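Hypothetical protein (PDB 2O2X) removes the phosphate at C-7 of D-glycero-beta-D-manno-heptose 1,7-bisphosphate, a magnesium-dependent step in making ADP-heptose. Local coordinates at residues V56-P59 and Q60-P63; S199-L202 and G203-L206. One frame throughout, in Å; residues are numbered along the deposited sequence.

How the contacts relate
The chain reaches contact 1 first. Residues 56-63 lie after strand 34-36 and lead into helix 62-71, which sits between strands 34-36 and 75-80 in the sequence. Contact 2 comes much later, at residues 199-206, on the helix that follows strand 191-196. Each contact is local, made within one continuous run, so neither closes a long loop. They come in series and neither nest nor cross. The centres of contact 1 and contact 2 are about 14 Å apart, and the two touch. P63 CG packs on L202 CD2 at 4.0 Å, and L206 CD2 meets P63 O. Together they tie the start of helix 62-71 to helix 199-211.

Contact 1: residues V56-P59 and Q60-P63; sequences VLRP and QMLP. With GOL (glycerol), chain B.
R58 and Q60 fold against each other where the loop after strand 34-36 enters helix 62-71. Two backbone bonds make the turn. M61 N donates to R58 O at 3.1 Å, and L62 N donates to P59 O at 3.0 Å. Both link residues three apart, as in a 3-10 turn.

The polar side chains come next. The Q60 amide lies over one face of the R58 guanidinium, offset toward its rim. Q60 CD is 3.6 Å from R58 NH2, and the two planes are 32° apart. Q60 reaches this place because CG sits between the backbone N and the carbonyl carbon (chi1 56°) and the chain then bends at chi2 (-91°). R58 NH2 and Q60 NE2 are both donors, so they do not bond to each other. A glycerol joins the pair instead. R58 NE donates to its O3 at 2.9 Å, with O3 in the guanidinium plane. Q60 OE1 accepts from glycerol O2 at 2.9 Å, and Q60 NE2 donates to glycerol O1 at 3.1 Å. At another point of the guanidinium edge, the selenomethionine methyl M61 CE packs near R58 NH1. R58 NH1 itself is hydrogen-bonded to T41 O.

The apolar part is small. L57 CD1 meets L62 CD2 at 4.1 Å, the side chains crossing at about a right angle. L105 of helix 91-107 touches both.

The R58 side chain is about 7 Å from those of D162 and D45, which by similarity bind magnesium and substrate. Near that site, the amide and guanidinium together present donors and an acceptor to hydroxyl groups, and the glycerol uses both kinds.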
loop_
_atom_site.group_PDB
_atom_site.type_symbol
_atom_site.label_atom_id
_atom_site.label_comp_id
_atom_site.label_asym_id
_atom_site.label_seq_id
_atom_site.Cartn_x
_atom_site.Cartn_y
_atom_site.Cartn_z
ATOM N N VAL A 56 -13.250 2.134 -9.027
ATOM C CA VAL A 56 -13.368 3.584 -8.949
ATOM C C VAL A 56 -12.317 4.094 -7.978
ATOM O O VAL A 56 -12.225 3.582 -6.875
ATOM C CB VAL A 56 -14.763 3.968 -8.420
ATOM C CG1 VAL A 56 -14.899 5.460 -8.229
ATOM C CG2 VAL A 56 -15.821 3.451 -9.372
ATOM N N LEU A 57 -11.560 5.104 -8.384
ATOM C CA LEU A 57 -10.586 5.724 -7.497
ATOM C C LEU A 57 -11.251 6.500 -6.372
ATOM O O LEU A 57 -12.350 7.045 -6.533
ATOM C CB LEU A 57 -9.674 6.647 -8.261
ATOM C CG LEU A 57 -8.794 6.048 -9.353
ATOM C CD1 LEU A 57 -7.870 7.085 -9.876
ATOM C CD2 LEU A 57 -8.026 4.872 -8.845
ATOM N N ARG A 58 -10.583 6.545 -5.221
ATOM C CA ARG A 58 -10.912 7.497 -4.155
ATOM C C ARG A 58 -10.156 8.787 -4.443
ATOM O O ARG A 58 -8.935 8.847 -4.286
ATOM C CB ARG A 58 -10.561 6.932 -2.780
ATOM C CG ARG A 58 -11.334 5.682 -2.412
ATOM C CD ARG A 58 -11.055 5.198 -1.022
ATOM N NE ARG A 58 -11.511 6.138 0.024
ATOM C CZ ARG A 58 -10.745 6.977 0.701
ATOM N NH1 ARG A 58 -9.422 7.040 0.533
ATOM N NH2 ARG A 58 -11.318 7.775 1.585
ATOM N N PRO A 59 -10.863 9.841 -4.903
ATOM C CA PRO A 59 -10.072 11.023 -5.298
ATOM C C PRO A 59 -9.311 11.667 -4.159
ATOM O O PRO A 59 -8.300 12.310 -4.388
ATOM C CB PRO A 59 -11.126 11.986 -5.886
ATOM C CG PRO A 59 -12.307 11.096 -6.209
ATOM C CD PRO A 59 -12.305 10.030 -5.155
ATOM N N GLN A 60 -9.756 11.460 -2.942
ATOM C CA GLN A 60 -9.070 12.104 -1.810
ATOM C C GLN A 60 -7.679 11.512 -1.508
ATOM O O GLN A 60 -6.914 12.104 -0.768
ATOM C CB GLN A 60 -9.974 12.169 -0.579
ATOM C CG GLN A 60 -10.538 10.884 -0.086
ATOM C CD GLN A 60 -11.904 10.511 -0.691
ATOM O OE1 GLN A 60 -12.015 10.175 -1.882
ATOM N NE2 GLN A 60 -12.930 10.505 0.139
HETATM N N MSE A 61 -7.342 10.382 -2.132
HETATM C CA MSE A 61 -5.978 9.846 -2.021
HETATM C C MSE A 61 -5.039 10.455 -3.061
HETATM O O MSE A 61 -3.817 10.371 -2.952
HETATM C CB MSE A 61 -5.964 8.309 -2.138
HETATM C CG MSE A 61 -4.714 7.640 -1.588
HETATM SE SE MSE A 61 -4.186 8.090 0.218
HETATM C CE MSE A 61 -5.903 7.994 1.060
ATOM N N LEU A 62 -5.602 11.024 -4.127
ATOM C CA LEU A 62 -4.762 11.469 -5.233
ATOM C C LEU A 62 -3.772 12.592 -4.856
ATOM O O LEU A 62 -2.629 12.556 -5.313
ATOM C CB LEU A 62 -5.619 11.887 -6.435
ATOM C CG LEU A 62 -6.447 10.741 -7.044
ATOM C CD1 LEU A 62 -7.439 11.231 -8.083
ATOM C CD2 LEU A 62 -5.538 9.674 -7.641
ATOM N N PRO A 63 -4.168 13.574 -4.001
ATOM C CA PRO A 63 -3.166 14.555 -3.572
ATOM C C PRO A 63 -1.955 13.931 -2.882
ATOM O O PRO A 63 -0.843 14.423 -3.003
ATOM C CB PRO A 63 -3.954 15.448 -2.610
ATOM C CG PRO A 63 -5.348 15.354 -3.116
ATOM C CD PRO A 63 -5.498 13.914 -3.456
HETATM C C1 GOL B . -16.076 8.965 -1.926
HETATM O O1 GOL B . -15.410 10.207 -1.714
HETATM C C2 GOL B . -15.118 7.762 -1.891
HETATM O O2 GOL B . -13.911 8.084 -2.537
HETATM C C3 GOL B . -14.783 7.293 -0.468
HETATM O O3 GOL B . -14.366 5.933 -0.453
#

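Contact 2: residues S199-L202 and G203-L206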
loop_
_atom_site.group_PDB
_atom_site.type_symbol
_atom_site.label_atom_id
_atom_site.label_comp_id
_atom_site.label_asym_id
_atom_site.label_seq_id
_atom_site.Cartn_x
_atom_site.Cartn_y
_atom_site.Cartn_z
ATOM N N SER A 199 -10.244 17.104 4.982
ATOM C CA SER A 199 -9.164 17.736 4.226
ATOM C C SER A 199 -8.068 18.308 5.146
ATOM O O SER A 199 -6.905 18.319 4.795
ATOM C CB SER A 199 -9.722 18.821 3.292
ATOM O OG SER A 199 -10.286 19.873 4.048
ATOM N N SER A 200 -8.399 18.755 6.344
ATOM C CA SER A 200 -7.389 19.208 7.270
ATOM C C SER A 200 -6.405 18.096 7.609
ATOM O O SER A 200 -5.201 18.313 7.652
ATOM C CB SER A 200 -8.037 19.759 8.540
ATOM O OG SER A 200 -7.044 20.198 9.437
ATOM N N GLU A 201 -6.958 16.907 7.858
ATOM C CA GLU A 201 -6.142 15.747 8.179
ATOM C C GLU A 201 -5.318 15.292 6.982
ATOM O O GLU A 201 -4.181 14.852 7.170
ATOM C CB GLU A 201 -7.013 14.668 8.795
ATOM C CG GLU A 201 -7.430 15.106 10.228
ATOM C CD GLU A 201 -8.537 14.300 10.888
ATOM O OE1 GLU A 201 -9.093 13.344 10.300
ATOM O OE2 GLU A 201 -8.864 14.642 12.056
ATOM N N LEU A 202 -5.843 15.403 5.764
ATOM C CA LEU A 202 -5.055 15.146 4.567
ATOM C C LEU A 202 -3.866 16.099 4.543
ATOM O O LEU A 202 -2.754 15.707 4.249
ATOM C CB LEU A 202 -5.910 15.275 3.311
ATOM C CG LEU A 202 -5.166 15.213 1.983
ATOM C CD1 LEU A 202 -4.449 13.899 1.818
ATOM C CD2 LEU A 202 -6.095 15.427 0.846
ATOM N N GLY A 203 -4.089 17.350 4.937
ATOM C CA GLY A 203 -2.994 18.312 5.027
ATOM C C GLY A 203 -1.867 17.873 5.923
ATOM O O GLY A 203 -0.710 18.122 5.611
ATOM N N ASP A 204 -2.212 17.266 7.059
ATOM C CA ASP A 204 -1.210 16.742 7.984
ATOM C C ASP A 204 -0.384 15.686 7.268
ATOM O O ASP A 204 0.835 15.644 7.391
ATOM C CB ASP A 204 -1.834 16.115 9.243
ATOM C CG ASP A 204 -2.703 17.091 10.045
ATOM O OD1 ASP A 204 -2.354 18.282 10.120
ATOM O OD2 ASP A 204 -3.745 16.652 10.583
ATOM N N LEU A 205 -1.056 14.775 6.568
ATOM C CA LEU A 205 -0.334 13.768 5.807
ATOM C C LEU A 205 0.582 14.364 4.728
ATOM O O LEU A 205 1.740 13.955 4.602
ATOM C CB LEU A 205 -1.323 12.768 5.175
ATOM C CG LEU A 205 -0.796 11.793 4.127
ATOM C CD1 LEU A 205 0.247 10.917 4.774
ATOM C CD2 LEU A 205 -1.914 10.957 3.524
ATOM N N LEU A 206 0.070 15.329 3.963
ATOM C CA LEU A 206 0.855 15.964 2.911
ATOM C C LEU A 206 2.075 16.660 3.503
ATOM O O LEU A 206 3.154 16.573 2.926
ATOM C CB LEU A 206 0.032 16.923 2.031
ATOM C CG LEU A 206 -1.189 16.305 1.340
ATOM C CD1 LEU A 206 -1.704 17.244 0.272
ATOM C CD2 LEU A 206 -0.883 14.946 0.715
HETATM O O HOH W 1 -4.071 20.261 9.469
#
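L202 and L206 touch one turn apart on the alpha helix 199-211, which follows strand 191-196 in the Rossmann-like fold of HAD phosphatases. This is the tight side. L202 has CG anti to its backbone nitrogen (chi1 172°), while L206 has CG anti to its carbonyl carbon (chi1 -57°). These different first torsions bring L202 CD1 against L206 CD2, at 3.9 Å. L202 CD1 is also 4.2 Å from L205 CD2. Beneath them, L206 N donates to L202 O at 2.9 Å, with an N-H...O angle of 164°. L196 of strand 191-196 also packs on L202. Replacing L202 by alanine would remove both methyls, and the P63 ring and the L206 methyl CD2 would probably each lose the leucine methyl they pack on.

The other side is looser and polar. E201 CG passes 4.0 Å from D204 OD2, but the two carboxylates do not meet. E201 turns its acid to R197 in a salt bridge. S200 and D204 are exposed and joined through one water. The water accepts from S200 OG at 3.0 Å, and donates to S200 O at 2.9 Å and to D204 OD1 at 2.7 Å.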